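Local coordinates for 5' nucleotidase family protein (Staphylococcus aureus subsp. aureus, PDB 4Q7F) that belongs to the 5'-nucleotidase family, joining a calcineurin-like phosphoesterase domain that holds two metal ions to a C-terminal 5'-nucleotidase domain, at residues 24-30 against 69-75; 30-34 against 93-97; 88-92 against 121-125; 269-275 against 288-294. All blocks are in the same frame, centred on the assembly; numbering follows the deposited sequence. Where two conformers were deposited one is given.

In the fold
From the N terminus, strand 19-25 runs into residues 24-30, and its partner 69-75 follows strand 65-69, so contact 1 closes a crossover that brings two metal-bearing loops together. Contact 2 starts in the same loop, sharing Gly30, and closes only at helix 91-99; its segments therefore alternate with those of contact 1. Contact 3 opens at the start of that helix, before contact 2 has closed, and crosses it in turn, reaching helix 116-125. Much later in the chain, contact 4 is a local hairpin. It returns to contact 1 through the sheet, where strand 270-278 lies beside strand 19-25 and Val24 N is probably hydrogen-bonded to Gly272 O.

Contact 1: residues 24-30 against 69-75; sequences VVSDVHG and DNGDFLQ. With MN (manganese (II) ion), chain C; MG (magnesium ion), chain B.
Asp27, His29 and Asp72 converge on a manganese ion. Asp27 OD2 binds it at 2.2 Å and His29 NE2 at 2.3 Å. Asp72 OD2 is a bridge, 2.2 Å from the manganese and 2.3 Å from the magnesium; its other oxygen looks to His110. The two carboxylates stand nearly perpendicular, and their close approach is presumably made tolerable by the metal they share. Water 3 also spans both ions; His249 completes the manganese shell, and Asn109, His207 and His247 that of magnesium.

Hydrogen bonds hold these ligands in position. The ND1 hydrogen of His29 meets Gln75 O at 2.7 Å, almost in the ring plane, which fixes the imidazole's rotation and turns NE2 to the metal. Ser26 OG donates to Asp27 OD1, leaving OD2 for the manganese. Between backbones, Asn70 N bonds to Val25 O, Asp27 N to Gly71 O and His29 N to Asp72 O. Asp69 shapes its own loop: OD1 accepts from Gly71 N at 2.9 Å, an Asx turn, while OD2 is bonded to Tyr97 OH and water 1, which also accepts from Val28 N. Glycine suits position 71 because a side chain there would jam against the preceding carbonyl.

In van der Waals contact, Asp72 CB sits over one face of the His29 ring, 3.7 Å from its centroid. Val25 CG2 and Val28 CG2 each lie 3.8 Å from Asp69 OD2, so the aliphatic branches border this carboxylate.

Loops leaving the ends of two parallel strands, with Asp-Val-His on one and Gly-Asp on the other, form the two-metal site characteristic of calcineurin-like phosphoesterases.

Contact 2: residues 30-34 against 93-97; sequences GYIFP and LVDFY
Ile32 turns CG1 anti to its carbonyl carbon (chi1 -58°), which sends CG2 toward Phe96 and lets CD1 bend to Leu93; Phe96, with its own CG anti to the carbonyl carbon (chi1 -77°), lays a ring face under that methyl. In the calcineurin-like fold of this domain, the pairing seats the loop that follows a metal-binding Asp-Val-His segment against helix 91-99.

The central interaction is a CH-pi contact: Ile32 CG2 stands 3.5 Å from the centroid of the Phe96 ring, almost straight above it, with all six ring carbons at similar distances. A beta-branched residue suits this place, since its two branches serve two partners at once. The longer branch ends with Ile32 CD1 3.6 Å from Leu93 CD1, in the one of two deposited Leu93 conformers described here, and comes more distantly near Tyr97 CE1.

Phe33 adds an offset edge-to-face pair, in which Phe96 offers its edge to the Phe33 face. The centroids are 5.8 Å apart and the planes stand at 84°, while Phe33 CZ and Phe96 CZ approach to 4.0 Å. Leu93, Phe96 and Tyr97, spaced three and four residues apart, share one side of the helix. Phe79 of helix 78-85, Leu48 and Leu49 of helix 48-59 and Leu309 of helix 304-317 pack around the cluster.

One polar link borders it: Gly30 N donates to water 2 at 2.9 Å, and that water donates to Tyr97 OH at 3.0 Å, a hydroxyl also hydrogen-bonded to Asp69 OD2.

Contact 3: residues 88-92 against 121-125; sequences GSSQP and DTLRR
Ser90 OG donates to Thr122 OG1 across 2.7 Å, a direct hydroxyl-to-hydroxyl bond. Ser90 holds OG between its own backbone N and carbonyl carbon (chi1 60°), where it faces helix 116-125. Two small hydroxyl residues allow this close approach, and Thr122 OG1 is also bonded to Tyr118 O within its helix.

Beside that bond, water 5 accepts from Ser90 N at 3.0 Å and donates to Asp121 OD2 at 2.8 Å. The same carboxylate oxygen receives Arg125 NE at 2.8 Å in a salt bridge lying in the guanidinium plane, which steadies the extended arginine. Over one guanidinium face comes Ser89 OG, 4.0 Å from Arg125 CZ. Its firmer duty is capping: it accepts from Gln91 N at 3.0 Å where helix 91-99 starts. The modelled approach of Gln91 OE1 to Arg125 NH1 is implausibly short and doubtful. Gln91 NE2 bonds to Asp95 OD1 and to water 6, which donates to Arg125 O; that carbonyl also accepts from Asn98.

The start of one helix thus meets the end of another through hydroxyls, waters and a carboxylate, and the Asp121 charge, partly balanced by Arg125, would probably be favourable near the start of helix 91-99.

Contact 4: residues 269-275 against 288-294; sequences TTVGRVV and SCELLPV
Arg273 and Glu290 form an antiparallel hydrogen-bonded pair, Arg273 N to Glu290 O at 2.9 Å and Glu290 N to Arg273 O at 3.0 Å. Val271 with Leu292 and Val275 with Ser288 are paired in the same two-way fashion, and Val294 N donates to Thr269 O.

Water 7 has four partners: it accepts from Arg273 NE and Ser288 OG and donates to Arg273 O and Glu290 OE1, the shortest link being Ser288 OG at 2.5 Å. A bend in Arg273 (chi3 74°) folds the guanidinium back beside Glu290. There NH2 is 3.2 Å from Glu290 OE2, an attraction of charges without a directed N-H, while NH1 pairs with Asp58. Leu292 CD2 covers one guanidinium face, 3.7 Å from Arg273 NH1. Leu291 CD2 packs 3.9 Å from Gly272 CA, on the face where the glycine has no side chain to offer.

This hairpin edges a mixed sheet: strand 284-293 is outermost, and strand 270-278 also borders strand 19-25. Val271, Leu292 and Val294 pack on helix 48-59, whereas Val274, Cys289 and Leu291, on the opposite face, meet strands 251-256 and 259-264 of a second sheet.

Contact 1: residues 24-30 against 69-75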
loop_
_atom_site.group_PDB
_atom_site.type_symbol
_atom_site.label_atom_id
_atom_site.label_comp_id
_atom_site.label_asym_id
_atom_site.label_seq_id
_atom_site.Cartn_x
_atom_site.Cartn_y
_atom_site.Cartn_z
ATOM N N VAL A 24 -8.053 7.968 15.183
ATOM C CA VAL A 24 -7.564 7.889 13.842
ATOM C C VAL A 24 -7.598 6.481 13.284
ATOM O O VAL A 24 -7.313 5.520 13.988
ATOM C CB VAL A 24 -6.125 8.482 13.723
ATOM C CG1 VAL A 24 -5.193 7.887 14.767
ATOM C CG2 VAL A 24 -5.560 8.276 12.312
ATOM N N VAL A 25 -8.032 6.396 12.026
ATOM C CA VAL A 25 -7.941 5.181 11.227
ATOM C C VAL A 25 -6.962 5.537 10.113
ATOM O O VAL A 25 -6.833 6.721 9.711
ATOM C CB VAL A 25 -9.284 4.682 10.662
ATOM C CG1 VAL A 25 -10.143 4.141 11.784
ATOM C CG2 VAL A 25 -10.029 5.768 9.894
ATOM N N SER A 26 -6.227 4.540 9.644
ATOM C CA SER A 26 -5.271 4.760 8.570
ATOM C C SER A 26 -5.223 3.525 7.713
ATOM O O SER A 26 -5.445 2.408 8.201
ATOM C CB SER A 26 -3.863 5.049 9.116
ATOM O OG SER A 26 -2.961 5.435 8.084
ATOM N N ASP A 27 -4.953 3.732 6.429
ATOM C CA ASP A 27 -4.843 2.636 5.483
ATOM C C ASP A 27 -6.039 1.680 5.541
ATOM O O ASP A 27 -5.893 0.464 5.611
ATOM C CB ASP A 27 -3.499 1.916 5.694
ATOM C CG ASP A 27 -2.292 2.863 5.571
ATOM O OD1 ASP A 27 -1.955 3.600 6.534
ATOM O OD2 ASP A 27 -1.592 2.807 4.533
ATOM N N VAL A 28 -7.241 2.264 5.557
ATOM C CA VAL A 28 -8.465 1.499 5.556
ATOM C C VAL A 28 -8.571 0.702 4.258
ATOM O O VAL A 28 -9.073 -0.448 4.242
ATOM C CB VAL A 28 -9.666 2.405 5.764
ATOM C CG1 VAL A 28 -10.947 1.582 5.704
ATOM C CG2 VAL A 28 -9.497 3.081 7.115
ATOM N N HIS A 29 -8.074 1.329 3.190
ATOM C CA HIS A 29 -7.931 0.714 1.879
ATOM C C HIS A 29 -9.202 0.190 1.249
ATOM O O HIS A 29 -9.180 -0.807 0.530
ATOM C CB HIS A 29 -6.857 -0.385 1.922
ATOM C CG HIS A 29 -5.458 0.129 1.773
ATOM N ND1 HIS A 29 -5.011 0.701 0.607
ATOM C CD2 HIS A 29 -4.393 0.097 2.609
ATOM C CE1 HIS A 29 -3.733 1.020 0.731
ATOM N NE2 HIS A 29 -3.335 0.668 1.938
ATOM N N GLY A 30 -10.322 0.841 1.562
ATOM C CA GLY A 30 -11.603 0.459 0.974
ATOM C C GLY A 30 -12.191 -0.789 1.585
ATOM O O GLY A 30 -13.082 -1.406 0.977
ATOM N N ASP A 69 -9.049 10.328 9.214
ATOM C CA ASP A 69 -8.586 9.277 8.277
ATOM C C ASP A 69 -7.206 9.701 7.792
ATOM O O ASP A 69 -7.037 10.791 7.244
ATOM C CB ASP A 69 -9.518 9.034 7.097
ATOM C CG ASP A 69 -8.976 7.932 6.175
ATOM O OD1 ASP A 69 -8.040 8.250 5.418
ATOM O OD2 ASP A 69 -9.465 6.764 6.228
ATOM N N ASN A 70 -6.211 8.842 7.957
ATOM C CA ASN A 70 -4.834 9.220 7.618
ATOM C C ASN A 70 -4.290 8.670 6.305
ATOM O O ASN A 70 -3.057 8.414 6.171
ATOM C CB ASN A 70 -3.881 8.872 8.783
ATOM C CG ASN A 70 -2.499 9.514 8.621
ATOM O OD1 ASN A 70 -2.384 10.695 8.240
ATOM N ND2 ASN A 70 -1.447 8.749 8.896
ATOM N N GLY A 71 -5.169 8.492 5.313
ATOM C CA GLY A 71 -4.705 8.085 3.979
ATOM C C GLY A 71 -4.847 6.636 3.561
ATOM O O GLY A 71 -5.011 5.740 4.381
ATOM N N ASP A 72 -4.754 6.425 2.253
ATOM C CA ASP A 72 -4.897 5.097 1.647
ATOM C C ASP A 72 -6.293 4.598 1.893
ATOM O O ASP A 72 -6.502 3.500 2.436
ATOM C CB ASP A 72 -3.827 4.099 2.121
ATOM C CG ASP A 72 -2.519 4.223 1.335
ATOM O OD1 ASP A 72 -2.407 5.147 0.488
ATOM O OD2 ASP A 72 -1.601 3.404 1.573
ATOM N N PHE A 73 -7.250 5.407 1.465
ATOM C CA PHE A 73 -8.656 5.096 1.627
ATOM C C PHE A 73 -9.395 4.864 0.314
ATOM O O PHE A 73 -10.503 4.341 0.308
ATOM C CB PHE A 73 -9.382 6.236 2.369
ATOM C CG PHE A 73 -9.458 7.539 1.603
ATOM C CD1 PHE A 73 -10.521 7.800 0.750
ATOM C CD2 PHE A 73 -8.478 8.499 1.744
ATOM C CE1 PHE A 73 -10.591 8.978 0.059
ATOM C CE2 PHE A 73 -8.556 9.694 1.073
ATOM C CZ PHE A 73 -9.610 9.933 0.217
ATOM N N LEU A 74 -8.788 5.215 -0.795
ATOM C CA LEU A 74 -9.491 5.161 -2.083
ATOM C C LEU A 74 -9.198 3.932 -2.917
ATOM O O LEU A 74 -9.900 3.648 -3.878
ATOM C CB LEU A 74 -9.155 6.453 -2.833
ATOM C CG LEU A 74 -9.928 6.862 -4.069
ATOM C CD1 LEU A 74 -11.410 7.006 -3.768
ATOM C CD2 LEU A 74 -9.331 8.184 -4.548
ATOM N N GLN A 75 -8.173 3.185 -2.537
ATOM C CA GLN A 75 -7.771 1.977 -3.258
ATOM C C GLN A 75 -7.396 0.886 -2.267
ATOM O O GLN A 75 -6.975 1.170 -1.145
ATOM C CB GLN A 75 -6.554 2.298 -4.142
ATOM C CG GLN A 75 -6.018 1.148 -5.009
ATOM C CD GLN A 75 -5.164 0.136 -4.250
ATOM O OE1 GLN A 75 -4.611 0.431 -3.185
ATOM N NE2 GLN A 75 -5.041 -1.066 -4.808
HETATM MN MN MN C . -1.420 1.573 2.727
HETATM MG MG MG B . 0.571 4.090 1.734
HETATM O O HOH W 1 -7.727 5.054 5.242
HETATM O O HOH W 2 -11.374 3.233 2.771
HETATM O O HOH W 3 0.769 1.831 2.213
HETATM O O HOH W 4 -0.611 0.100 0.956
#

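Contact 2: residues 30-34 against 93-97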
loop_
_atom_site.group_PDB
_atom_site.type_symbol
_atom_site.label_atom_id
_atom_site.label_comp_id
_atom_site.label_asym_id
_atom_site.label_seq_id
_atom_site.Cartn_x
_atom_site.Cartn_y
_atom_site.Cartn_z
ATOM N N GLY A 30 -10.322 0.841 1.562
ATOM C CA GLY A 30 -11.603 0.459 0.974
ATOM C C GLY A 30 -12.191 -0.789 1.585
ATOM O O GLY A 30 -13.082 -1.406 0.977
ATOM N N TYR A 31 -11.669 -1.195 2.756
ATOM C CA TYR A 31 -12.240 -2.295 3.523
ATOM C C TYR A 31 -13.267 -1.673 4.481
ATOM O O TYR A 31 -12.949 -1.263 5.592
ATOM C CB TYR A 31 -11.183 -3.075 4.270
ATOM C CG TYR A 31 -10.346 -3.900 3.325
ATOM C CD1 TYR A 31 -9.246 -3.362 2.695
ATOM C CD2 TYR A 31 -10.714 -5.197 3.006
ATOM C CE1 TYR A 31 -8.488 -4.110 1.796
ATOM C CE2 TYR A 31 -9.971 -5.954 2.105
ATOM C CZ TYR A 31 -8.865 -5.394 1.503
ATOM O OH TYR A 31 -8.132 -6.123 0.606
ATOM N N ILE A 32 -14.492 -1.593 3.997
ATOM C CA ILE A 32 -15.607 -0.987 4.705
ATOM C C ILE A 32 -16.393 -2.072 5.450
ATOM O O ILE A 32 -16.694 -1.939 6.635
ATOM C CB ILE A 32 -16.551 -0.311 3.693
ATOM C CG1 ILE A 32 -15.802 0.739 2.866
ATOM C CG2 ILE A 32 -17.769 0.291 4.411
ATOM C CD1 ILE A 32 -15.166 1.843 3.660
ATOM N N PHE A 33 -16.739 -3.135 4.733
ATOM C CA PHE A 33 -17.466 -4.251 5.304
ATOM C C PHE A 33 -16.564 -5.078 6.191
ATOM O O PHE A 33 -15.361 -4.945 6.106
ATOM C CB PHE A 33 -18.074 -5.085 4.210
ATOM C CG PHE A 33 -19.063 -4.321 3.381
ATOM C CD1 PHE A 33 -20.299 -4.010 3.892
ATOM C CD2 PHE A 33 -18.733 -3.872 2.136
ATOM C CE1 PHE A 33 -21.199 -3.284 3.156
ATOM C CE2 PHE A 33 -19.641 -3.149 1.381
ATOM C CZ PHE A 33 -20.869 -2.847 1.905
ATOM N N PRO A 34 -17.147 -5.914 7.078
ATOM C CA PRO A 34 -16.316 -6.738 7.972
ATOM C C PRO A 34 -15.876 -8.019 7.291
ATOM O O PRO A 34 -16.324 -9.121 7.678
ATOM C CB PRO A 34 -17.253 -7.008 9.139
ATOM C CG PRO A 34 -18.612 -6.995 8.513
ATOM C CD PRO A 34 -18.554 -5.889 7.522
ATOM N N LEU A 93 -18.305 4.866 -1.939
ATOM C CA LEU A 93 -17.317 4.851 -0.875
ATOM C C LEU A 93 -17.353 6.158 -0.083
ATOM O O LEU A 93 -17.267 6.153 1.152
ATOM C CB LEU A 93 -15.933 4.673 -1.470
ATOM C CG LEU A 93 -14.786 4.732 -0.476
ATOM C CD1 LEU A 93 -14.876 3.572 0.497
ATOM C CD2 LEU A 93 -13.460 4.708 -1.225
ATOM N N VAL A 94 -17.477 7.276 -0.805
ATOM C CA VAL A 94 -17.509 8.596 -0.192
ATOM C C VAL A 94 -18.726 8.693 0.744
ATOM O O VAL A 94 -18.633 9.252 1.841
ATOM C CB VAL A 94 -17.547 9.723 -1.269
ATOM C CG1 VAL A 94 -17.925 11.074 -0.658
ATOM C CG2 VAL A 94 -16.224 9.836 -1.997
ATOM N N ASP A 95 -19.855 8.149 0.311
ATOM C CA ASP A 95 -21.068 8.129 1.149
ATOM C C ASP A 95 -20.804 7.502 2.535
ATOM O O ASP A 95 -21.297 8.009 3.553
ATOM C CB ASP A 95 -22.198 7.405 0.456
ATOM C CG ASP A 95 -22.769 8.196 -0.697
ATOM O OD1 ASP A 95 -22.336 9.347 -0.907
ATOM O OD2 ASP A 95 -23.661 7.679 -1.381
ATOM N N PHE A 96 -20.045 6.407 2.581
ATOM C CA PHE A 96 -19.694 5.806 3.860
ATOM C C PHE A 96 -18.945 6.814 4.716
ATOM O O PHE A 96 -19.312 7.028 5.884
ATOM C CB PHE A 96 -18.844 4.519 3.710
ATOM C CG PHE A 96 -19.638 3.308 3.297
ATOM C CD1 PHE A 96 -20.515 2.713 4.195
ATOM C CD2 PHE A 96 -19.499 2.750 2.035
ATOM C CE1 PHE A 96 -21.255 1.602 3.839
ATOM C CE2 PHE A 96 -20.231 1.632 1.675
ATOM C CZ PHE A 96 -21.107 1.056 2.568
ATOM N N TYR A 97 -17.894 7.434 4.177
ATOM C CA TYR A 97 -17.135 8.393 4.981
ATOM C C TYR A 97 -17.994 9.579 5.407
ATOM O O TYR A 97 -17.927 10.037 6.551
ATOM C CB TYR A 97 -15.876 8.870 4.266
ATOM C CG TYR A 97 -14.713 7.929 4.391
ATOM C CD1 TYR A 97 -14.540 6.870 3.523
ATOM C CD2 TYR A 97 -13.790 8.094 5.414
ATOM C CE1 TYR A 97 -13.462 5.999 3.666
ATOM C CE2 TYR A 97 -12.734 7.233 5.569
ATOM C CZ TYR A 97 -12.570 6.194 4.695
ATOM O OH TYR A 97 -11.487 5.365 4.887
HETATM O O HOH W 2 -11.374 3.233 2.771
#

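Contact 3: residues 88-92 against 121-125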
loop_
_atom_site.group_PDB
_atom_site.type_symbol
_atom_site.label_atom_id
_atom_site.label_comp_id
_atom_site.label_asym_id
_atom_site.label_seq_id
_atom_site.Cartn_x
_atom_site.Cartn_y
_atom_site.Cartn_z
ATOM N N GLY A 88 -17.552 4.023 -12.118
ATOM C CA GLY A 88 -16.272 4.692 -12.273
ATOM C C GLY A 88 -16.219 5.806 -11.219
ATOM O O GLY A 88 -15.256 6.552 -11.144
ATOM N N SER A 89 -17.271 5.906 -10.405
ATOM C CA SER A 89 -17.379 6.928 -9.363
ATOM C C SER A 89 -17.015 6.383 -7.988
ATOM O O SER A 89 -17.302 5.235 -7.660
ATOM C CB SER A 89 -18.797 7.454 -9.302
ATOM O OG SER A 89 -18.937 8.441 -8.285
ATOM N N SER A 90 -16.377 7.223 -7.189
ATOM C CA SER A 90 -16.037 6.882 -5.823
ATOM C C SER A 90 -17.245 7.210 -4.886
ATOM O O SER A 90 -17.169 6.985 -3.700
ATOM C CB SER A 90 -14.824 7.694 -5.373
ATOM O OG SER A 90 -15.096 9.094 -5.437
ATOM N N GLN A 91 -18.357 7.701 -5.426
ATOM C CA GLN A 91 -19.477 8.121 -4.569
ATOM C C GLN A 91 -19.922 7.087 -3.510
ATOM O O GLN A 91 -20.092 7.448 -2.350
ATOM C CB GLN A 91 -20.684 8.591 -5.394
ATOM C CG GLN A 91 -21.752 9.276 -4.541
ATOM C CD GLN A 91 -21.271 10.614 -4.004
ATOM O OE1 GLN A 91 -20.844 11.475 -4.773
ATOM N NE2 GLN A 91 -21.365 10.811 -2.697
ATOM N N PRO A 92 -20.125 5.808 -3.905
ATOM C CA PRO A 92 -20.546 4.832 -2.885
ATOM C C PRO A 92 -19.598 4.763 -1.682
ATOM O O PRO A 92 -20.040 4.633 -0.545
ATOM C CB PRO A 92 -20.602 3.520 -3.653
ATOM C CG PRO A 92 -20.895 3.924 -5.081
ATOM C CD PRO A 92 -20.226 5.264 -5.280
ATOM N N ASP A 121 -12.147 14.691 -7.944
ATOM C CA ASP A 121 -13.603 14.503 -7.823
ATOM C C ASP A 121 -13.973 13.947 -6.426
ATOM O O ASP A 121 -14.976 14.342 -5.815
ATOM C CB ASP A 121 -14.099 13.540 -8.894
ATOM C CG ASP A 121 -15.570 13.259 -8.781
ATOM O OD1 ASP A 121 -16.368 14.193 -8.995
ATOM O OD2 ASP A 121 -15.940 12.088 -8.476
ATOM N N THR A 122 -13.170 13.001 -5.948
ATOM C CA THR A 122 -13.362 12.406 -4.636
ATOM C C THR A 122 -13.263 13.481 -3.535
ATOM O O THR A 122 -14.192 13.636 -2.688
ATOM C CB THR A 122 -12.345 11.254 -4.416
ATOM O OG1 THR A 122 -12.650 10.187 -5.321
ATOM C CG2 THR A 122 -12.396 10.716 -3.016
ATOM N N LEU A 123 -12.204 14.289 -3.579
ATOM C CA LEU A 123 -12.033 15.312 -2.555
ATOM C C LEU A 123 -13.192 16.293 -2.487
ATOM O O LEU A 123 -13.553 16.738 -1.400
ATOM C CB LEU A 123 -10.722 16.079 -2.716
ATOM C CG LEU A 123 -9.450 15.210 -2.683
ATOM C CD1 LEU A 123 -8.191 16.067 -2.729
ATOM C CD2 LEU A 123 -9.443 14.331 -1.465
ATOM N N ARG A 124 -13.772 16.641 -3.636
ATOM C CA ARG A 124 -14.883 17.595 -3.630
ATOM C C ARG A 124 -16.208 16.957 -3.197
ATOM O O ARG A 124 -17.117 17.661 -2.790
ATOM C CB ARG A 124 -15.004 18.371 -4.963
ATOM C CG ARG A 124 -15.171 17.564 -6.238
ATOM C CD ARG A 124 -15.320 18.487 -7.462
ATOM N NE ARG A 124 -15.258 17.734 -8.720
ATOM C CZ ARG A 124 -14.165 17.553 -9.468
ATOM N NH1 ARG A 124 -14.248 16.823 -10.573
ATOM N NH2 ARG A 124 -12.991 18.087 -9.132
ATOM N N ARG A 125 -16.303 15.633 -3.281
ATOM C CA ARG A 125 -17.505 14.912 -2.857
ATOM C C ARG A 125 -17.514 14.683 -1.301
ATOM O O ARG A 125 -18.571 14.531 -0.696
ATOM C CB ARG A 125 -17.635 13.564 -3.580
ATOM C CG ARG A 125 -18.034 13.643 -5.051
ATOM C CD ARG A 125 -18.019 12.243 -5.690
ATOM N NE ARG A 125 -18.374 12.248 -7.119
ATOM C CZ ARG A 125 -19.617 12.286 -7.607
ATOM N NH1 ARG A 125 -20.670 12.346 -6.800
ATOM N NH2 ARG A 125 -19.812 12.279 -8.921
HETATM O O HOH W 5 -15.066 9.469 -8.582
HETATM O O HOH W 6 -20.876 13.957 -2.017
#

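Contact 4: residues 269-275 against 288-294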
loop_
_atom_site.group_PDB
_atom_site.type_symbol
_atom_site.label_atom_id
_atom_site.label_comp_id
_atom_site.label_asym_id
_atom_site.label_seq_id
_atom_site.Cartn_x
_atom_site.Cartn_y
_atom_site.Cartn_z
ATOM N N THR A 269 -8.619 -2.851 11.657
ATOM C CA THR A 269 -8.529 -3.867 12.693
ATOM C C THR A 269 -8.211 -3.185 14.021
ATOM O O THR A 269 -8.385 -3.782 15.085
ATOM C CB THR A 269 -7.426 -4.895 12.393
ATOM O OG1 THR A 269 -6.182 -4.217 12.278
ATOM C CG2 THR A 269 -7.705 -5.613 11.091
ATOM N N THR A 270 -7.740 -1.932 13.948
ATOM C CA THR A 270 -7.439 -1.134 15.149
ATOM C C THR A 270 -7.786 0.346 14.875
ATOM O O THR A 270 -8.054 0.733 13.732
ATOM C CB THR A 270 -5.962 -1.270 15.608
ATOM O OG1 THR A 270 -5.089 -0.828 14.571
ATOM C CG2 THR A 270 -5.599 -2.716 15.916
ATOM N N VAL A 271 -7.867 1.118 15.949
ATOM C CA VAL A 271 -8.154 2.531 15.934
ATOM C C VAL A 271 -7.189 3.187 16.910
ATOM O O VAL A 271 -7.057 2.704 18.023
ATOM C CB VAL A 271 -9.573 2.809 16.459
ATOM C CG1 VAL A 271 -9.777 4.303 16.621
ATOM C CG2 VAL A 271 -10.612 2.204 15.534
ATOM N N GLY A 272 -6.511 4.258 16.500
ATOM C CA GLY A 272 -5.590 4.963 17.383
ATOM C C GLY A 272 -6.381 5.970 18.188
ATOM O O GLY A 272 -7.261 6.634 17.637
ATOM N N ARG A 273 -6.097 6.063 19.486
ATOM C CA ARG A 273 -6.777 7.042 20.351
ATOM C C ARG A 273 -5.728 7.765 21.174
ATOM O O ARG A 273 -4.930 7.130 21.855
ATOM C CB ARG A 273 -7.785 6.397 21.288
ATOM C CG ARG A 273 -8.575 7.412 22.111
ATOM C CD ARG A 273 -9.479 6.739 23.121
ATOM N NE ARG A 273 -8.742 6.185 24.268
ATOM C CZ ARG A 273 -9.244 5.311 25.136
ATOM N NH1 ARG A 273 -10.485 4.857 25.008
ATOM N NH2 ARG A 273 -8.514 4.892 26.158
ATOM N N VAL A 274 -5.703 9.089 21.058
ATOM C CA VAL A 274 -4.801 9.902 21.843
ATOM C C VAL A 274 -5.672 10.871 22.599
ATOM O O VAL A 274 -6.492 11.550 21.992
ATOM C CB VAL A 274 -3.805 10.657 20.963
ATOM C CG1 VAL A 274 -2.965 11.606 21.804
ATOM C CG2 VAL A 274 -2.909 9.659 20.237
ATOM N N VAL A 275 -5.505 10.920 23.921
ATOM C CA VAL A 275 -6.275 11.801 24.759
ATOM C C VAL A 275 -5.373 12.851 25.374
ATOM O O VAL A 275 -4.272 12.556 25.878
ATOM C CB VAL A 275 -6.978 11.047 25.914
ATOM C CG1 VAL A 275 -7.813 12.009 26.755
ATOM C CG2 VAL A 275 -7.839 9.917 25.377
ATOM N N SER A 288 -3.143 9.919 27.450
ATOM C CA SER A 288 -3.000 8.549 26.970
ATOM C C SER A 288 -2.815 8.478 25.454
ATOM O O SER A 288 -3.211 9.382 24.716
ATOM C CB SER A 288 -4.232 7.724 27.373
ATOM O OG SER A 288 -5.396 8.228 26.749
ATOM N N CYS A 289 -2.220 7.376 25.008
ATOM C CA CYS A 289 -1.955 7.121 23.596
ATOM C C CYS A 289 -1.934 5.598 23.384
ATOM O O CYS A 289 -0.993 4.914 23.824
ATOM C CB CYS A 289 -0.620 7.748 23.218
ATOM S SG CYS A 289 0.000 7.257 21.603
ATOM N N GLU A 290 -2.952 5.067 22.704
ATOM C CA GLU A 290 -3.061 3.626 22.555
ATOM C C GLU A 290 -3.839 3.233 21.324
ATOM O O GLU A 290 -4.371 4.092 20.618
ATOM C CB GLU A 290 -3.750 3.063 23.797
ATOM C CG GLU A 290 -5.212 3.455 23.952
ATOM C CD GLU A 290 -5.704 3.364 25.390
ATOM O OE1 GLU A 290 -5.333 4.238 26.212
ATOM O OE2 GLU A 290 -6.495 2.441 25.689
ATOM N N LEU A 291 -3.875 1.931 21.054
ATOM C CA LEU A 291 -4.653 1.401 19.950
ATOM C C LEU A 291 -5.791 0.676 20.579
ATOM O O LEU A 291 -5.593 -0.084 21.502
ATOM C CB LEU A 291 -3.863 0.404 19.092
ATOM C CG LEU A 291 -2.602 0.906 18.399
ATOM C CD1 LEU A 291 -1.999 -0.234 17.560
ATOM C CD2 LEU A 291 -2.864 2.138 17.540
ATOM N N LEU A 292 -6.994 0.931 20.096
ATOM C CA LEU A 292 -8.160 0.263 20.584
ATOM C C LEU A 292 -8.437 -0.898 19.643
ATOM O O LEU A 292 -8.441 -0.700 18.429
ATOM C CB LEU A 292 -9.346 1.208 20.518
ATOM C CG LEU A 292 -9.250 2.525 21.261
ATOM C CD1 LEU A 292 -10.560 3.276 21.079
ATOM C CD2 LEU A 292 -8.969 2.320 22.744
ATOM N N PRO A 293 -8.665 -2.118 20.185
ATOM C CA PRO A 293 -8.966 -3.222 19.276
ATOM C C PRO A 293 -10.340 -3.065 18.632
ATOM O O PRO A 293 -11.271 -2.558 19.258
ATOM C CB PRO A 293 -8.925 -4.468 20.187
ATOM C CG PRO A 293 -9.087 -3.956 21.581
ATOM C CD PRO A 293 -8.559 -2.547 21.593
ATOM N N VAL A 294 -10.463 -3.429 17.363
ATOM C CA VAL A 294 -11.775 -3.392 16.732
ATOM C C VAL A 294 -12.415 -4.763 16.964
ATOM O O VAL A 294 -11.891 -5.779 16.518
ATOM C CB VAL A 294 -11.707 -3.032 15.253
ATOM C CG1 VAL A 294 -13.059 -3.245 14.587
ATOM C CG2 VAL A 294 -11.251 -1.581 15.098
HETATM O O HOH W 7 -5.787 6.769 24.739
#